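Local coordinates for sensory box/GGDEF family protein (Caulobacter crescentus, PDB 4YME) that is the GGDEF domain of a membrane sensory protein with MHYT, PAS and EAL domains, and probably takes part in cyclic di-GMP signalling, at residues 38-43 with 124-129; 14-19 with 76-81; 32-37 with 88-93; 61-66 with 108-113. All coordinates share one frame; numbering follows the deposited sequence. Where two conformers were deposited one is given.

Interaction 1. Residues 38-43 with 124-129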
loop_
_atom_site.group_PDB
_atom_site.type_symbol
_atom_site.label_atom_id
_atom_site.label_comp_id
_atom_site.label_asym_id
_atom_site.label_seq_id
_atom_site.Cartn_x
_atom_site.Cartn_y
_atom_site.Cartn_z
ATOM N N CYS A 38 4.649 -1.438 -0.554
ATOM C CA CYS A 38 4.343 -1.366 0.865
ATOM C C CYS A 38 4.371 0.091 1.331
ATOM O O CYS A 38 5.311 0.817 1.029
ATOM C CB CYS A 38 5.373 -2.227 1.603
ATOM S SG CYS A 38 5.141 -2.446 3.374
ATOM N N ILE A 39 3.341 0.510 2.062
ATOM C CA ILE A 39 3.136 1.911 2.395
ATOM C C ILE A 39 2.894 2.054 3.868
ATOM O O ILE A 39 2.197 1.225 4.457
ATOM C CB ILE A 39 1.857 2.436 1.719
ATOM C CG1 ILE A 39 1.937 2.300 0.205
ATOM C CG2 ILE A 39 1.511 3.865 2.166
ATOM C CD1 ILE A 39 0.604 2.395 -0.530
ATOM N N ASP A 40 3.473 3.075 4.491
ATOM C CA ASP A 40 3.066 3.355 5.856
ATOM C C ASP A 40 2.939 4.832 6.067
ATOM O O ASP A 40 3.311 5.590 5.199
ATOM C CB ASP A 40 3.851 2.619 6.890
ATOM C CG ASP A 40 5.167 3.188 7.186
ATOM O OD1 ASP A 40 5.586 4.160 6.545
ATOM O OD2 ASP A 40 5.686 2.706 8.222
ATOM N N LEU A 41 2.290 5.224 7.146
ATOM C CA LEU A 41 1.965 6.624 7.378
ATOM C C LEU A 41 2.998 7.252 8.323
ATOM O O LEU A 41 3.331 6.703 9.369
ATOM C CB LEU A 41 0.536 6.770 7.947
ATOM C CG LEU A 41 -0.553 6.246 7.010
ATOM C CD1 LEU A 41 -1.914 6.460 7.666
ATOM C CD2 LEU A 41 -0.505 6.926 5.587
ATOM N N ASP A 42 3.411 8.458 7.974
ATOM C CA ASP A 42 4.504 9.135 8.706
ATOM C C ASP A 42 4.094 9.560 10.099
ATOM O O ASP A 42 4.946 9.605 11.016
ATOM C CB ASP A 42 5.002 10.321 7.902
ATOM C CG ASP A 42 5.819 9.905 6.663
ATOM O OD1 ASP A 42 6.089 8.719 6.426
ATOM O OD2 ASP A 42 6.129 10.827 5.921
ATOM N N HIS A 43 2.820 9.882 10.300
ATOM C CA HIS A 43 2.391 10.511 11.571
ATOM C C HIS A 43 1.187 9.850 12.215
ATOM O O HIS A 43 0.415 10.467 12.959
ATOM C CB HIS A 43 2.152 11.997 11.386
ATOM C CG HIS A 43 3.263 12.703 10.686
ATOM N ND1 HIS A 43 4.466 12.981 11.290
ATOM C CD2 HIS A 43 3.327 13.212 9.444
ATOM C CE1 HIS A 43 5.239 13.608 10.423
ATOM N NE2 HIS A 43 4.572 13.774 9.299
ATOM N N GLY A 124 0.963 12.097 5.037
ATOM C CA GLY A 124 2.321 11.867 4.598
ATOM C C GLY A 124 2.601 10.385 4.726
ATOM O O GLY A 124 2.248 9.779 5.703
ATOM N N SER A 125 3.264 9.828 3.736
ATOM C CA SER A 125 3.556 8.400 3.716
ATOM C C SER A 125 4.968 8.121 3.223
ATOM O O SER A 125 5.608 8.993 2.582
ATOM C CB SER A 125 2.589 7.750 2.754
ATOM O OG SER A 125 2.765 8.212 1.415
ATOM N N SER A 126 5.418 6.908 3.488
ATOM C CA SER A 126 6.642 6.358 2.952
ATOM C C SER A 126 6.322 5.067 2.269
ATOM O O SER A 126 5.330 4.426 2.646
ATOM C CB SER A 126 7.620 6.103 4.070
ATOM O OG SER A 126 8.011 7.311 4.702
ATOM N N LEU A 127 7.071 4.686 1.265
ATOM C CA LEU A 127 6.786 3.477 0.537
ATOM C C LEU A 127 8.017 2.769 0.042
ATOM O O LEU A 127 9.099 3.402 -0.129
ATOM C CB LEU A 127 5.747 3.655 -0.532
ATOM C CG LEU A 127 5.939 4.534 -1.683
ATOM C CD1 LEU A 127 6.867 3.911 -2.687
ATOM C CD2 LEU A 127 4.557 4.705 -2.338
ATOM N N GLY A 128 7.876 1.472 -0.141
ATOM C CA GLY A 128 8.899 0.612 -0.733
ATOM C C GLY A 128 8.298 -0.221 -1.816
ATOM O O GLY A 128 7.131 -0.659 -1.677
ATOM N N VAL A 129 9.064 -0.533 -2.829
ATOM C CA VAL A 129 8.594 -1.215 -4.016
ATOM C C VAL A 129 9.412 -2.471 -4.256
ATOM O O VAL A 129 10.660 -2.416 -4.294
ATOM C CB VAL A 129 8.696 -0.319 -5.264
ATOM C CG1 VAL A 129 8.179 -1.073 -6.531
ATOM C CG2 VAL A 129 7.907 0.950 -5.071
HETATM O O HOH W 1 5.952 11.582 2.900
HETATM O O HOH W 2 0.807 10.299 8.386
#
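With CG of D42 anti to its carbonyl carbon (chi1 -72°) and OG of S126 turned the same way about its CA-CB bond (chi1 -64°), the carboxylate and the hydroxyl swing together at the end of the strand pair. D42 OD1 lies 2.9 Å from S126 OG, a likely hydrogen bond, although the hydroxyl proton has another acceptor within reach. One water reinforces the link, donating to both D42 OD2 and S125 O. D42 N also gives an almost straight bond to G124 O, 2.9 Å away. G124 suits its place: a CB would be jammed against the preceding carbonyl oxygen and lie close to D42 OD2. Along the antiparallel pair, C38 faces G128 and D40 faces S126 as hydrogen-bonded pairs, with D40 N 2.9 Å from S126 O. I39 and L127, a non-hydrogen-bonded pair, run side by side, CG1 to CB 4.1 Å, their apolar branches turned to helix 95-109. On the other face, C38 and D40 meet helix 139-156, where K154 forms a salt bridge with D40 OD2. These are a central and an outermost strand of the ferredoxin-like GGDEF fold, at the end where L41 N bonds D83 of the GGDEF sequence.

Interaction 2. Residues 14-19 with 76-81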
loop_
_atom_site.group_PDB
_atom_site.type_symbol
_atom_site.label_atom_id
_atom_site.label_comp_id
_atom_site.label_asym_id
_atom_site.label_seq_id
_atom_site.Cartn_x
_atom_site.Cartn_y
_atom_site.Cartn_z
ATOM N N ASN A 14 -4.924 -12.086 4.453
ATOM C CA ASN A 14 -5.347 -13.388 3.837
ATOM C C ASN A 14 -5.637 -13.208 2.362
ATOM O O ASN A 14 -5.110 -13.927 1.487
ATOM C CB ASN A 14 -6.633 -13.953 4.521
ATOM C CG ASN A 14 -7.417 -14.978 3.627
ATOM O OD1 ASN A 14 -6.829 -15.906 3.053
ATOM N ND2 ASN A 14 -8.752 -14.793 3.522
ATOM N N SER A 15 -6.540 -12.266 2.062
ATOM C CA SER A 15 -6.988 -12.108 0.667
ATOM C C SER A 15 -5.912 -11.470 -0.177
ATOM O O SER A 15 -5.764 -11.831 -1.316
ATOM C CB SER A 15 -8.307 -11.369 0.509
ATOM O OG SER A 15 -8.314 -10.132 1.181
ATOM N N LEU A 16 -5.097 -10.593 0.398
ATOM C CA LEU A 16 -3.931 -10.100 -0.307
ATOM C C LEU A 16 -3.012 -11.213 -0.788
ATOM O O LEU A 16 -2.614 -11.282 -1.958
ATOM C CB LEU A 16 -3.141 -9.115 0.600
ATOM C CG LEU A 16 -1.733 -8.775 0.117
ATOM C CD1 LEU A 16 -1.900 -7.955 -1.150
ATOM C CD2 LEU A 16 -0.928 -8.064 1.230
ATOM N N GLN A 17 -2.661 -12.099 0.132
ATOM C CA GLN A 17 -1.718 -13.173 -0.214
ATOM C C GLN A 17 -2.323 -14.054 -1.313
ATOM O O GLN A 17 -1.628 -14.416 -2.279
ATOM C CB GLN A 17 -1.424 -14.001 1.042
ATOM C CG GLN A 17 -0.353 -15.081 0.818
ATOM C CD GLN A 17 -0.899 -16.359 0.137
ATOM O OE1 GLN A 17 -2.113 -16.693 0.231
ATOM N NE2 GLN A 17 0.004 -17.075 -0.577
HETATM N N MSE A 18 -3.627 -14.354 -1.219
HETATM C CA MSE A 18 -4.276 -15.235 -2.228
HETATM C C MSE A 18 -4.289 -14.569 -3.612
HETATM O O MSE A 18 -4.007 -15.181 -4.630
HETATM C CB MSE A 18 -5.712 -15.553 -1.870
HETATM C CG MSE A 18 -5.820 -16.354 -0.650
HETATM SE SE MSE A 18 -7.668 -16.748 -0.154
HETATM C CE MSE A 18 -8.709 -15.161 -0.495
ATOM N N ARG A 19 -4.654 -13.307 -3.627
ATOM C CA ARG A 19 -4.768 -12.584 -4.892
ATOM C C ARG A 19 -3.395 -12.298 -5.512
ATOM O O ARG A 19 -3.255 -12.335 -6.722
ATOM C CB ARG A 19 -5.607 -11.327 -4.722
ATOM C CG ARG A 19 -7.128 -11.637 -4.590
ATOM C CD ARG A 19 -7.946 -10.372 -4.619
ATOM N NE ARG A 19 -7.846 -9.736 -5.945
ATOM C CZ ARG A 19 -8.466 -8.608 -6.299
ATOM N NH1 ARG A 19 -9.219 -7.971 -5.419
ATOM N NH2 ARG A 19 -8.305 -8.101 -7.502
ATOM N N PHE A 76 -4.930 -3.975 -6.840
ATOM C CA PHE A 76 -5.712 -4.090 -5.610
ATOM C C PHE A 76 -4.910 -3.601 -4.415
ATOM O O PHE A 76 -3.684 -3.505 -4.452
ATOM C CB PHE A 76 -6.225 -5.537 -5.403
ATOM C CG PHE A 76 -5.189 -6.620 -5.592
ATOM C CD1 PHE A 76 -4.927 -7.126 -6.849
ATOM C CD2 PHE A 76 -4.534 -7.199 -4.500
ATOM C CE1 PHE A 76 -3.997 -8.136 -7.054
ATOM C CE2 PHE A 76 -3.658 -8.229 -4.716
ATOM C CZ PHE A 76 -3.396 -8.696 -5.995
ATOM N N ALA A 77 -5.628 -3.314 -3.340
ATOM C CA ALA A 77 -5.074 -2.721 -2.114
ATOM C C ALA A 77 -5.565 -3.454 -0.902
ATOM O O ALA A 77 -6.703 -3.937 -0.855
ATOM C CB ALA A 77 -5.394 -1.294 -2.030
ATOM N N ALA A 78 -4.718 -3.487 0.113
ATOM C CA ALA A 78 -4.933 -4.177 1.380
ATOM C C ALA A 78 -4.434 -3.342 2.552
ATOM O O ALA A 78 -3.538 -2.511 2.343
ATOM C CB ALA A 78 -4.211 -5.485 1.426
ATOM N N ARG A 79 -4.995 -3.532 3.732
ATOM C CA ARG A 79 -4.378 -3.018 4.957
ATOM C C ARG A 79 -3.950 -4.250 5.749
ATOM O O ARG A 79 -4.742 -5.171 5.948
ATOM C CB ARG A 79 -5.354 -2.179 5.781
ATOM C CG ARG A 79 -4.673 -1.555 7.016
ATOM C CD ARG A 79 -5.568 -0.640 7.836
ATOM N NE ARG A 79 -6.496 -1.415 8.584
ATOM C CZ ARG A 79 -6.366 -1.768 9.871
ATOM N NH1 ARG A 79 -5.321 -1.419 10.640
ATOM N NH2 ARG A 79 -7.301 -2.494 10.416
ATOM N N LEU A 80 -2.685 -4.305 6.155
ATOM C CA LEU A 80 -2.242 -5.507 6.918
ATOM C C LEU A 80 -2.687 -5.487 8.366
ATOM O O LEU A 80 -3.081 -6.535 8.922
ATOM C CB LEU A 80 -0.740 -5.712 6.774
ATOM C CG LEU A 80 -0.293 -5.843 5.308
ATOM C CD1 LEU A 80 1.248 -5.945 5.136
ATOM C CD2 LEU A 80 -0.992 -7.073 4.731
ATOM N N GLY A 81 -2.765 -4.288 8.923
ATOM C CA GLY A 81 -2.635 -4.040 10.355
ATOM C C GLY A 81 -1.885 -2.738 10.620
ATOM O O GLY A 81 -0.988 -2.293 9.880
#
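R19 lays its guanidinium group flat over one face of the F76 ring, the planes 25° apart and the two centres separated by 4.3 Å. The stack is off-centre: CZ sits nearer the CB side of the ring, and NH2 reaches to 3.6 Å from F76 CD1. A bend in the arginine chain at chi3 (66°) folds the charged end back over the ring, while its own CB covers the far part of the same face in a CH-pi contact, 4.0 Å from the F76 ring centroid. Arginine suits this exposed turn of the helix because its long aliphatic stem and flat cation can both lie on an aromatic face and still meet solvent. R19 has a second conformer, so the stack describes one of its two positions.

L16, one turn earlier, works from the buried side. Its CD1 touches the ring edge of F76, 4.0 Å from CE2, with the two side chains crossing at about a right angle. CG lies anti to the backbone N, which sends the leucine fork toward the sheet; CD2 meets L80 CD2 at 3.6 Å, and CB rests on A78 CB at 3.9 Å. The small methyl of A78 allows the helix backbone to come close here, and V88 and M143 enclose the leucine further. The arrangement is a helix laid across an edge strand of the ferredoxin-like sheet, the strand that leads into the beta hairpin bearing the GGDEF signature, which begins at G81.

Interaction 3. Residues 32-37 with 88-93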
loop_
_atom_site.group_PDB
_atom_site.type_symbol
_atom_site.label_atom_id
_atom_site.label_comp_id
_atom_site.label_asym_id
_atom_site.label_seq_id
_atom_site.Cartn_x
_atom_site.Cartn_y
_atom_site.Cartn_z
ATOM N N GLU A 32 2.509 -9.339 -18.438
ATOM C CA GLU A 32 2.259 -8.087 -17.712
ATOM C C GLU A 32 3.289 -7.888 -16.583
ATOM O O GLU A 32 3.910 -8.838 -16.155
ATOM C CB GLU A 32 0.843 -8.085 -17.118
ATOM C CG GLU A 32 -0.244 -8.014 -18.141
ATOM C CD GLU A 32 -1.601 -8.513 -17.634
ATOM O OE1 GLU A 32 -1.673 -9.671 -17.100
ATOM O OE2 GLU A 32 -2.608 -7.756 -17.760
ATOM N N SER A 33 3.409 -6.635 -16.184
ATOM C CA SER A 33 4.267 -6.334 -15.037
ATOM C C SER A 33 3.481 -6.448 -13.740
ATOM O O SER A 33 2.274 -6.202 -13.703
ATOM C CB SER A 33 4.900 -4.981 -15.170
ATOM O OG SER A 33 3.972 -3.988 -15.094
ATOM N N LEU A 34 4.185 -6.860 -12.706
ATOM C CA LEU A 34 3.623 -7.002 -11.378
ATOM C C LEU A 34 4.584 -6.386 -10.362
ATOM O O LEU A 34 5.767 -6.737 -10.340
ATOM C CB LEU A 34 3.427 -8.480 -11.067
ATOM C CG LEU A 34 3.020 -8.882 -9.662
ATOM C CD1 LEU A 34 1.738 -8.318 -9.351
ATOM C CD2 LEU A 34 3.087 -10.464 -9.552
ATOM N N ALA A 35 4.059 -5.496 -9.541
ATOM C CA ALA A 35 4.823 -4.794 -8.478
ATOM C C ALA A 35 4.053 -4.811 -7.185
ATOM O O ALA A 35 2.788 -4.791 -7.199
ATOM C CB ALA A 35 5.089 -3.362 -8.846
ATOM N N VAL A 36 4.777 -4.872 -6.081
ATOM C CA VAL A 36 4.186 -4.820 -4.737
ATOM C C VAL A 36 4.744 -3.599 -4.057
ATOM O O VAL A 36 5.962 -3.457 -3.931
ATOM C CB VAL A 36 4.465 -6.088 -3.953
ATOM C CG1 VAL A 36 3.975 -6.020 -2.536
ATOM C CG2 VAL A 36 3.889 -7.321 -4.774
ATOM N N ILE A 37 3.851 -2.779 -3.529
ATOM C CA ILE A 37 4.167 -1.522 -2.909
ATOM C C ILE A 37 3.717 -1.558 -1.482
ATOM O O ILE A 37 2.517 -1.690 -1.229
ATOM C CB ILE A 37 3.530 -0.360 -3.642
ATOM C CG1 ILE A 37 3.958 -0.337 -5.102
ATOM C CG2 ILE A 37 3.877 0.943 -2.963
ATOM C CD1 ILE A 37 3.210 0.571 -6.015
ATOM N N VAL A 88 -0.917 -3.802 -4.856
ATOM C CA VAL A 88 -0.402 -4.659 -5.907
ATOM C C VAL A 88 -0.815 -4.112 -7.245
ATOM O O VAL A 88 -1.999 -3.957 -7.520
ATOM C CB VAL A 88 -0.857 -6.127 -5.721
ATOM C CG1 VAL A 88 -0.368 -6.977 -6.887
ATOM C CG2 VAL A 88 -0.444 -6.688 -4.383
ATOM N N GLN A 89 0.194 -3.798 -8.069
ATOM C CA GLN A 89 -0.022 -3.210 -9.388
ATOM C C GLN A 89 0.217 -4.271 -10.458
ATOM O O GLN A 89 1.273 -4.864 -10.530
ATOM C CB GLN A 89 0.994 -2.090 -9.608
ATOM C CG GLN A 89 0.781 -1.437 -10.953
ATOM C CD GLN A 89 1.981 -0.561 -11.341
ATOM O OE1 GLN A 89 3.156 -0.974 -11.208
ATOM N NE2 GLN A 89 1.686 0.604 -11.815
ATOM N N ILE A 90 -0.810 -4.481 -11.288
ATOM C CA ILE A 90 -0.681 -5.240 -12.525
ATOM C C ILE A 90 -0.835 -4.257 -13.673
ATOM O O ILE A 90 -1.835 -3.566 -13.782
ATOM C CB ILE A 90 -1.742 -6.331 -12.635
ATOM C CG1 ILE A 90 -1.568 -7.400 -11.572
ATOM C CG2 ILE A 90 -1.646 -7.011 -14.003
ATOM C CD1 ILE A 90 -2.710 -8.416 -11.418
ATOM N N ALA A 91 0.158 -4.239 -14.550
ATOM C CA ALA A 91 0.199 -3.208 -15.599
ATOM C C ALA A 91 1.010 -3.693 -16.786
ATOM O O ALA A 91 1.325 -4.853 -16.869
ATOM C CB ALA A 91 0.784 -1.933 -15.039
ATOM N N GLY A 92 1.329 -2.781 -17.710
ATOM C CA GLY A 92 2.108 -3.124 -18.932
ATOM C C GLY A 92 3.532 -2.606 -18.927
ATOM O O GLY A 92 4.127 -2.361 -17.863
ATOM N N GLY A 93 4.097 -2.523 -20.133
ATOM C CA GLY A 93 5.274 -1.699 -20.429
ATOM C C GLY A 93 6.542 -1.867 -19.597
ATOM O O GLY A 93 6.873 -2.970 -19.153
HETATM O O HOH W 3 3.330 -3.431 -12.320
#
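L34 sets its CD1 against V88 CG1 at 3.5 Å and, more loosely, against I90 CG1 on the same face of the sheet. Its CG stands anti to the backbone N (chi1 172°), carrying the fork toward the neighbouring strand. E32 CB lies 3.3 Å from A91 O, and its carboxylate end passes obliquely across the I90 branch, OE2 3.9 Å from CG2. The backbones hold these neighbours in register: S33 N bonds A91 O at 2.8 Å, and A35 exchanges two bonds with Q89. This antiparallel pairing joins two central strands of the ferredoxin-like GGDEF sheet, whose aliphatic side chains pack under helix 13-30. On the reverse face the small A35 methyl meets Q89 OE1 at 3.9 Å, and a water donates to that OE1 (2.7 Å) and to Q89 O and accepts from S33 OG, bridging the strands. V98 O takes the NE2 proton, fixing the amide's turn. R26 forms a salt bridge with E32 OE2, and S30 OG a hydrogen bond with OE1; an alanine in place of E32 would probably leave R26 without its charged mate and uncover I90 CG2. Further out, I24 and V27 press on L34, while A23 meets I90.

Interaction 4. Residues 61-66 with 108-113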
loop_
_atom_site.group_PDB
_atom_site.type_symbol
_atom_site.label_atom_id
_atom_site.label_comp_id
_atom_site.label_asym_id
_atom_site.label_seq_id
_atom_site.Cartn_x
_atom_site.Cartn_y
_atom_site.Cartn_z
ATOM N N VAL A 61 -8.937 5.186 7.651
ATOM C CA VAL A 61 -10.149 5.228 6.832
ATOM C C VAL A 61 -9.964 6.144 5.646
ATOM O O VAL A 61 -10.318 5.807 4.518
ATOM C CB VAL A 61 -11.349 5.667 7.711
ATOM C CG1 VAL A 61 -12.519 6.056 6.872
ATOM C CG2 VAL A 61 -11.699 4.467 8.633
ATOM N N GLU A 62 -9.326 7.283 5.871
ATOM C CA GLU A 62 -9.133 8.211 4.756
ATOM C C GLU A 62 -8.059 7.664 3.793
ATOM O O GLU A 62 -8.199 7.813 2.594
ATOM C CB GLU A 62 -8.740 9.570 5.281
ATOM C CG GLU A 62 -8.447 10.594 4.207
ATOM C CD GLU A 62 -9.553 10.952 3.314
ATOM O OE1 GLU A 62 -10.735 10.593 3.533
ATOM O OE2 GLU A 62 -9.314 11.545 2.236
ATOM N N THR A 63 -7.008 7.039 4.310
ATOM C CA THR A 63 -5.982 6.423 3.439
ATOM C C THR A 63 -6.662 5.429 2.534
ATOM O O THR A 63 -6.405 5.395 1.351
ATOM C CB THR A 63 -4.899 5.740 4.280
ATOM O OG1 THR A 63 -4.202 6.771 5.038
ATOM C CG2 THR A 63 -3.871 5.009 3.429
ATOM N N ALA A 64 -7.516 4.576 3.118
ATOM C CA ALA A 64 -8.210 3.568 2.339
ATOM C C ALA A 64 -9.117 4.162 1.298
ATOM O O ALA A 64 -9.184 3.651 0.185
ATOM C CB ALA A 64 -8.967 2.679 3.244
ATOM N N ARG A 65 -9.843 5.208 1.661
ATOM C CA ARG A 65 -10.690 5.895 0.682
ATOM C C ARG A 65 -9.886 6.414 -0.511
ATOM O O ARG A 65 -10.270 6.196 -1.667
ATOM C CB ARG A 65 -11.460 7.045 1.347
ATOM C CG ARG A 65 -12.421 7.719 0.388
ATOM C CD ARG A 65 -12.911 9.022 0.918
ATOM N NE ARG A 65 -11.872 10.067 0.863
ATOM C CZ ARG A 65 -11.502 10.710 -0.245
ATOM N NH1 ARG A 65 -12.039 10.440 -1.427
ATOM N NH2 ARG A 65 -10.557 11.623 -0.175
ATOM N N ARG A 66 -8.729 7.039 -0.236
ATOM C CA ARG A 66 -7.837 7.527 -1.261
ATOM C C ARG A 66 -7.299 6.382 -2.119
ATOM O O ARG A 66 -7.301 6.431 -3.361
ATOM C CB ARG A 66 -6.716 8.384 -0.664
ATOM C CG ARG A 66 -7.253 9.637 0.000
ATOM C CD ARG A 66 -6.126 10.553 0.530
ATOM N NE ARG A 66 -6.636 11.592 1.404
ATOM C CZ ARG A 66 -5.889 12.434 2.089
ATOM N NH1 ARG A 66 -4.567 12.459 1.917
ATOM N NH2 ARG A 66 -6.487 13.300 2.904
ATOM N N GLU A 108 1.841 11.399 -3.507
ATOM C CA GLU A 108 1.146 12.687 -3.666
ATOM C C GLU A 108 -0.255 12.652 -3.055
ATOM O O GLU A 108 -0.657 13.579 -2.277
ATOM C CB GLU A 108 1.041 13.087 -5.141
ATOM C CG GLU A 108 0.468 14.515 -5.323
ATOM C CD GLU A 108 1.117 15.505 -4.369
ATOM O OE1 GLU A 108 2.374 15.552 -4.351
ATOM O OE2 GLU A 108 0.384 16.220 -3.623
HETATM N N MSE A 109 -0.973 11.583 -3.342
HETATM C CA MSE A 109 -2.350 11.517 -2.860
HETATM C C MSE A 109 -2.436 11.366 -1.352
HETATM O O MSE A 109 -3.391 11.837 -0.756
HETATM C CB MSE A 109 -3.121 10.431 -3.562
HETATM C CG MSE A 109 -2.858 9.024 -3.074
HETATM SE SE MSE A 109 -3.976 7.689 -4.010
HETATM C CE MSE A 109 -3.980 8.720 -5.731
ATOM N N LEU A 110 -1.446 10.737 -0.733
ATOM C CA LEU A 110 -1.423 10.558 0.717
ATOM C C LEU A 110 -0.810 11.696 1.503
ATOM O O LEU A 110 -0.656 11.619 2.715
ATOM C CB LEU A 110 -0.769 9.227 1.067
ATOM C CG LEU A 110 -1.427 7.949 0.522
ATOM C CD1 LEU A 110 -0.701 6.666 0.976
ATOM C CD2 LEU A 110 -2.933 7.912 0.930
ATOM N N ALA A 111 -0.416 12.757 0.814
ATOM C CA ALA A 111 0.244 13.843 1.465
ATOM C C ALA A 111 -0.735 14.790 2.166
ATOM O O ALA A 111 -0.370 15.405 3.182
ATOM C CB ALA A 111 1.076 14.597 0.452
ATOM N N ALA A 112 -1.955 14.951 1.652
ATOM C CA ALA A 112 -2.868 16.005 2.184
ATOM C C ALA A 112 -3.406 15.639 3.517
ATOM O O ALA A 112 -3.696 14.470 3.724
ATOM C CB ALA A 112 -4.027 16.248 1.265
ATOM N N PRO A 113 -3.557 16.574 4.439
ATOM C CA PRO A 113 -4.080 16.210 5.775
ATOM C C PRO A 113 -5.517 15.697 5.760
ATOM O O PRO A 113 -6.194 15.845 4.755
ATOM C CB PRO A 113 -4.000 17.522 6.584
ATOM C CG PRO A 113 -3.650 18.560 5.597
ATOM C CD PRO A 113 -3.116 17.981 4.393
#
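A112 O is gripped end-on by the R66 guanidinium, NH1 at 2.8 Å and NH2 at 3.1 Å, both coming from one face of the carbonyl plane. The grip pins the chain as it leaves helix 95-109 to the flank of helix 53-70, the two helices that back one face of the ferredoxin-like sheet. R66 NH1 also bonds M109 O, which is tilted from the guanidinium plane, and NH2 reaches P113 O at 3.2 Å from well above that carbonyl's plane. The arginine stem, extended from CG to NE, gives the length needed to span the gap. Behind it, E62 fixes the cation: OE2 accepts R66 NE at 2.8 Å on its anti side and R65 NH2 on its syn side. E62 would offset part of the charge of the two arginines. A methionine in place of R66 lacks the guanidinium donors to the carbonyls of M109, A112 and P113, and the chain after helix 95-109 would probably be freer to move, with E62 left to R65. L110 and the methyl of T63 suit the buried side: L110 CD2 lies 4.1 Å from R66 CB and 3.9 Å from T63 CG2.

In the fold
From the N terminus, interaction 2 closes a loop of 56 residues between helix 13-30 and edge strand 76-81. Strand 33-41 is shared: its first half pairs with strand 84-91 in interaction 3, closing 50 residues, its second half with strand 125-131 in interaction 1, closing 80. These three all cross one another along the chain. Interaction 4, between helix 53-70 and the end of helix 95-109, closes 41 residues; it falls within the span of interaction 1 but crosses 2 and 3. F76 O and V88 N link 2 to 3, I37 packing on L127 links 3 to 1, and G124 N with L110 O links 1 to 4, joining the strands to one another and to the chain after helix 95-109.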